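Long-range contacts in fimbrin (Schizosaccharomyces pombe, PDB 1RT8), which binds actin filaments and crosslinks them, and works in cell polarity, cytokinesis, mating and spore formation: residues 52-56 with 68-73; 194-198 with 209-213. One frame throughout, in Å; residues are numbered along the deposited sequence.

Interaction 1: residues 52-56 with 68-73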
loop_
_atom_site.group_PDB
_atom_site.type_symbol
_atom_site.label_atom_id
_atom_site.label_comp_id
_atom_site.label_asym_id
_atom_site.label_seq_id
_atom_site.Cartn_x
_atom_site.Cartn_y
_atom_site.Cartn_z
ATOM N N LEU A 52 15.845 0.520 10.258
ATOM C CA LEU A 52 16.255 1.707 9.499
ATOM C C LEU A 52 16.274 1.502 7.981
ATOM O O LEU A 52 15.707 2.302 7.232
ATOM C CB LEU A 52 17.627 2.201 9.989
ATOM C CG LEU A 52 17.586 2.779 11.409
ATOM C CD1 LEU A 52 18.993 3.115 11.885
ATOM C CD2 LEU A 52 16.709 4.011 11.429
ATOM N N ILE A 53 16.928 0.438 7.532
ATOM C CA ILE A 53 17.006 0.132 6.108
ATOM C C ILE A 53 15.616 -0.013 5.508
ATOM O O ILE A 53 15.332 0.548 4.444
ATOM C CB ILE A 53 17.783 -1.170 5.867
ATOM C CG1 ILE A 53 19.263 -0.947 6.194
ATOM C CG2 ILE A 53 17.601 -1.632 4.435
ATOM C CD1 ILE A 53 20.122 -2.172 6.002
ATOM N N LEU A 54 14.749 -0.762 6.186
ATOM C CA LEU A 54 13.387 -0.956 5.689
ATOM C C LEU A 54 12.605 0.348 5.642
ATOM O O LEU A 54 11.874 0.598 4.685
ATOM C CB LEU A 54 12.649 -1.986 6.548
ATOM C CG LEU A 54 13.195 -3.401 6.355
ATOM C CD1 LEU A 54 12.543 -4.363 7.348
ATOM C CD2 LEU A 54 12.943 -3.835 4.920
ATOM N N SER A 55 12.754 1.181 6.673
ATOM C CA SER A 55 12.062 2.467 6.720
ATOM C C SER A 55 12.510 3.320 5.539
ATOM O O SER A 55 11.701 4.024 4.926
ATOM C CB SER A 55 12.365 3.210 8.033
ATOM O OG SER A 55 11.730 2.591 9.138
ATOM N N LYS A 56 13.806 3.261 5.236
ATOM C CA LYS A 56 14.366 4.008 4.112
ATOM C C LYS A 56 13.797 3.472 2.791
ATOM O O LYS A 56 13.432 4.242 1.900
ATOM C CB LYS A 56 15.896 3.887 4.103
ATOM C CG LYS A 56 16.606 4.585 5.258
ATOM C CD LYS A 56 16.573 6.092 5.097
ATOM C CE LYS A 56 17.443 6.787 6.160
ATOM N NZ LYS A 56 17.547 8.249 5.877
ATOM N N GLU A 68 11.109 10.348 9.242
ATOM C CA GLU A 68 12.256 9.682 9.841
ATOM C C GLU A 68 12.713 10.204 11.197
ATOM O O GLU A 68 13.476 9.537 11.895
ATOM C CB GLU A 68 13.413 9.670 8.844
ATOM C CG GLU A 68 12.981 9.183 7.470
ATOM C CD GLU A 68 14.156 8.843 6.571
ATOM O OE1 GLU A 68 15.268 9.343 6.837
ATOM O OE2 GLU A 68 13.961 8.083 5.592
ATOM N N ARG A 69 12.246 11.379 11.593
ATOM C CA ARG A 69 12.645 11.894 12.895
ATOM C C ARG A 69 12.041 11.090 14.052
ATOM O O ARG A 69 12.362 11.351 15.208
ATOM C CB ARG A 69 12.256 13.362 13.028
ATOM C CG ARG A 69 12.981 14.264 12.044
ATOM C CD ARG A 69 12.395 15.643 12.087
ATOM N NE ARG A 69 10.952 15.602 11.887
ATOM C CZ ARG A 69 10.151 16.649 12.041
ATOM N NH1 ARG A 69 10.659 17.819 12.400
ATOM N NH2 ARG A 69 8.845 16.527 11.842
ATOM N N VAL A 70 11.168 10.121 13.753
ATOM C CA VAL A 70 10.569 9.288 14.809
ATOM C C VAL A 70 11.410 8.031 15.041
ATOM O O VAL A 70 11.250 7.336 16.047
ATOM C CB VAL A 70 9.118 8.806 14.463
ATOM C CG1 VAL A 70 8.219 9.986 14.136
ATOM C CG2 VAL A 70 9.154 7.806 13.314
ATOM N N LEU A 71 12.313 7.745 14.109
ATOM C CA LEU A 71 13.153 6.561 14.207
ATOM C C LEU A 71 14.364 6.744 15.105
ATOM O O LEU A 71 14.971 7.815 15.129
ATOM C CB LEU A 71 13.644 6.153 12.815
ATOM C CG LEU A 71 12.584 5.837 11.761
ATOM C CD1 LEU A 71 13.230 5.750 10.394
ATOM C CD2 LEU A 71 11.882 4.536 12.126
ATOM N N ASN A 72 14.706 5.692 15.842
ATOM C CA ASN A 72 15.887 5.710 16.699
ATOM C C ASN A 72 17.015 5.512 15.702
ATOM O O ASN A 72 16.996 4.545 14.935
ATOM C CB ASN A 72 15.840 4.551 17.685
ATOM C CG ASN A 72 14.653 4.640 18.614
ATOM O OD1 ASN A 72 14.426 5.672 19.231
ATOM N ND2 ASN A 72 13.889 3.559 18.719
ATOM N N LYS A 73 18.001 6.405 15.711
ATOM C CA LYS A 73 19.072 6.326 14.723
ATOM C C LYS A 73 20.497 5.985 15.140
ATOM O O LYS A 73 21.435 6.669 14.731
ATOM C CB LYS A 73 19.092 7.629 13.918
ATOM C CG LYS A 73 17.789 7.909 13.193
ATOM C CD LYS A 73 17.791 9.267 12.530
ATOM C CE LYS A 73 16.470 9.530 11.831
ATOM N NZ LYS A 73 16.419 10.887 11.207
#
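The carboxylate of E68 meets the ammonium of K56: NZ lies 2.7 Å from E68 OE1, on the syn side of that oxygen and 18° out of the carboxylate plane, and forms a salt bridge. The aliphatic end of K56 passes the other oxygen, with CD 3.3 Å from E68 OE2, which accepts a hydrogen bond from N59 ND2. K56 bends at chi2 (-73°) and then runs extended, which brings its tip in crosswise to the E68 chain. NZ also bridges to D28 and D30, and this carboxylate-rich setting would probably stabilise its positive charge; K73 NZ, a like charge, stands 6.1 Å from K56 NZ. The pair ties helix 52-61 to the loop that follows it in the first calponin-homology domain, an all-helical fold in which this loop leads on to helix 82-99. S55, the residue before K56, points at L71. Its CB is 3.6 Å from L71 CD1, and its OG, beside the backbone N, bonds to the carbonyl of G51, so the hydroxyl is satisfied on its own helix while it packs against the leucine methyls. One turn back from K56, L52 runs antiparallel alongside L71: L52 CD2 touches L71 CB at 4.0 Å and sits 3.6 Å from the carbonyl O of N72. Helix 82-99 backs this apolar patch through N88 and V92, and N72 bonds to N88, E87 and K84. V70 instead packs on helix 467-483 of the fourth calponin-homology domain.

Interaction 2: residues 194-198 with 209-213; sequences ENYTV and SRAPL
E194 meets L213 through its methylenes, CG lying 3.6 Å from L213 CD2 where the two side chains cross at about a right angle; its carboxylate is held by R181 in a salt bridge. One turn on, T197 points into the loop. Its chi1 of -66° sets OG1 beside the backbone N and sends CG2 anti to it, where CG2 packs 3.6 Å from the carbonyl O of S209 and also against R210 CA and L213 CG. OG1 bonds to the carbonyl of G193 and rests 3.6 Å from P212 CB. A water joins the backbones, donating to T197 O (2.6 Å) and S209 O. With a serine here, which lacks CG2, the contacts with S209 O, R210 CA and L213 CG would be lost and a gap would probably open between them. V198 completes the row: CG2 lies over one face of the R210 guanidinium, CG1 is 3.8 Å from R210 NH2, and that nitrogen bonds to the carbonyl of A177. No direct hydrogen bond spans the two segments, so side-chain packing and one water fasten helix 194-203 to the loop before helix 218-230, within the helical bundle of the second calponin-homology domain.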
loop_
_atom_site.group_PDB
_atom_site.type_symbol
_atom_site.label_atom_id
_atom_site.label_comp_id
_atom_site.label_asym_id
_atom_site.label_seq_id
_atom_site.Cartn_x
_atom_site.Cartn_y
_atom_site.Cartn_z
ATOM N N GLU A 194 12.058 -13.632 -26.755
ATOM C CA GLU A 194 11.477 -13.150 -28.001
ATOM C C GLU A 194 10.620 -11.907 -27.842
ATOM O O GLU A 194 10.805 -10.921 -28.550
ATOM C CB GLU A 194 10.627 -14.242 -28.657
ATOM C CG GLU A 194 11.422 -15.302 -29.389
ATOM C CD GLU A 194 10.531 -16.231 -30.206
ATOM O OE1 GLU A 194 9.297 -16.027 -30.219
ATOM O OE2 GLU A 194 11.067 -17.163 -30.838
ATOM N N ASN A 195 9.663 -11.951 -26.924
ATOM C CA ASN A 195 8.796 -10.801 -26.728
ATOM C C ASN A 195 9.559 -9.559 -26.276
ATOM O O ASN A 195 9.226 -8.444 -26.677
ATOM C CB ASN A 195 7.663 -11.158 -25.765
ATOM C CG ASN A 195 6.666 -12.125 -26.401
ATOM O OD1 ASN A 195 6.499 -12.121 -27.615
ATOM N ND2 ASN A 195 6.003 -12.943 -25.590
ATOM N N TYR A 196 10.592 -9.758 -25.464
ATOM C CA TYR A 196 11.412 -8.645 -25.001
ATOM C C TYR A 196 12.135 -8.027 -26.202
ATOM O O TYR A 196 12.166 -6.802 -26.355
ATOM C CB TYR A 196 12.441 -9.134 -23.978
ATOM C CG TYR A 196 11.919 -9.298 -22.557
ATOM C CD1 TYR A 196 12.521 -10.209 -21.686
ATOM C CD2 TYR A 196 10.862 -8.525 -22.075
ATOM C CE1 TYR A 196 12.093 -10.351 -20.376
ATOM C CE2 TYR A 196 10.416 -8.656 -20.743
ATOM C CZ TYR A 196 11.042 -9.574 -19.904
ATOM O OH TYR A 196 10.640 -9.733 -18.594
ATOM N N THR A 197 12.708 -8.877 -27.053
ATOM C CA THR A 197 13.421 -8.411 -28.245
ATOM C C THR A 197 12.516 -7.577 -29.156
ATOM O O THR A 197 12.917 -6.523 -29.636
ATOM C CB THR A 197 13.985 -9.593 -29.055
ATOM O OG1 THR A 197 14.991 -10.262 -28.286
ATOM C CG2 THR A 197 14.600 -9.106 -30.362
ATOM N N VAL A 198 11.300 -8.053 -29.405
ATOM C CA VAL A 198 10.369 -7.319 -30.255
ATOM C C VAL A 198 9.985 -6.007 -29.565
ATOM O O VAL A 198 9.918 -4.956 -30.205
ATOM C CB VAL A 198 9.100 -8.158 -30.546
ATOM C CG1 VAL A 198 8.104 -7.345 -31.342
ATOM C CG2 VAL A 198 9.480 -9.412 -31.332
ATOM N N SER A 209 17.727 -4.264 -32.449
ATOM C CA SER A 209 17.250 -4.976 -33.629
ATOM C C SER A 209 16.591 -6.295 -33.238
ATOM O O SER A 209 16.564 -6.660 -32.061
ATOM C CB SER A 209 18.424 -5.253 -34.570
ATOM O OG SER A 209 18.008 -5.990 -35.707
ATOM N N ARG A 210 16.063 -7.008 -34.231
ATOM C CA ARG A 210 15.415 -8.291 -33.986
ATOM C C ARG A 210 16.398 -9.442 -34.189
ATOM O O ARG A 210 16.003 -10.609 -34.227
ATOM C CB ARG A 210 14.196 -8.473 -34.905
ATOM C CG ARG A 210 12.986 -7.587 -34.566
ATOM C CD ARG A 210 11.735 -8.013 -35.359
ATOM N NE ARG A 210 10.548 -7.229 -35.010
ATOM C CZ ARG A 210 9.310 -7.496 -35.430
ATOM N NH1 ARG A 210 9.076 -8.528 -36.223
ATOM N NH2 ARG A 210 8.294 -6.731 -35.051
ATOM N N ALA A 211 17.682 -9.116 -34.300
ATOM C CA ALA A 211 18.714 -10.131 -34.502
ATOM C C ALA A 211 18.713 -11.238 -33.437
ATOM O O ALA A 211 18.944 -12.403 -33.753
ATOM C CB ALA A 211 20.092 -9.469 -34.565
ATOM N N PRO A 212 18.463 -10.891 -32.160
ATOM C CA PRO A 212 18.456 -11.934 -31.127
ATOM C C PRO A 212 17.469 -13.063 -31.443
ATOM O O PRO A 212 17.652 -14.205 -31.020
ATOM C CB PRO A 212 18.074 -11.163 -29.865
ATOM C CG PRO A 212 18.680 -9.817 -30.116
ATOM C CD PRO A 212 18.305 -9.558 -31.553
ATOM N N LEU A 213 16.419 -12.734 -32.182
ATOM C CA LEU A 213 15.427 -13.735 -32.551
ATOM C C LEU A 213 16.096 -14.888 -33.299
ATOM O O LEU A 213 15.622 -16.025 -33.255
ATOM C CB LEU A 213 14.341 -13.101 -33.422
ATOM C CG LEU A 213 13.464 -12.064 -32.714
ATOM C CD1 LEU A 213 12.488 -11.422 -33.702
ATOM C CD2 LEU A 213 12.713 -12.739 -31.581
HETATM O O HOH W 1 15.487 -6.057 -29.637
#

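How the interactions relate
Interactions 1 and 2 lie in the first and second calponin-homology domains, both within the first actin-binding region, with centres 44 Å apart and nearest atoms about 24 Å apart. They do not touch. Each joins the start of a helix to the loop after it, and the roles match: S55 and T197 both give their hydroxyl to a backbone carbonyl four residues back while packing on the loop. The K56-E68 salt bridge has its counterpart in V198 packed on R210; interaction 2 also has a bridging water. The loop of interaction 1 also reaches the fourth domain, whereas interaction 2 lies farther out, 35 Å from the centre of the chain against 18 Å.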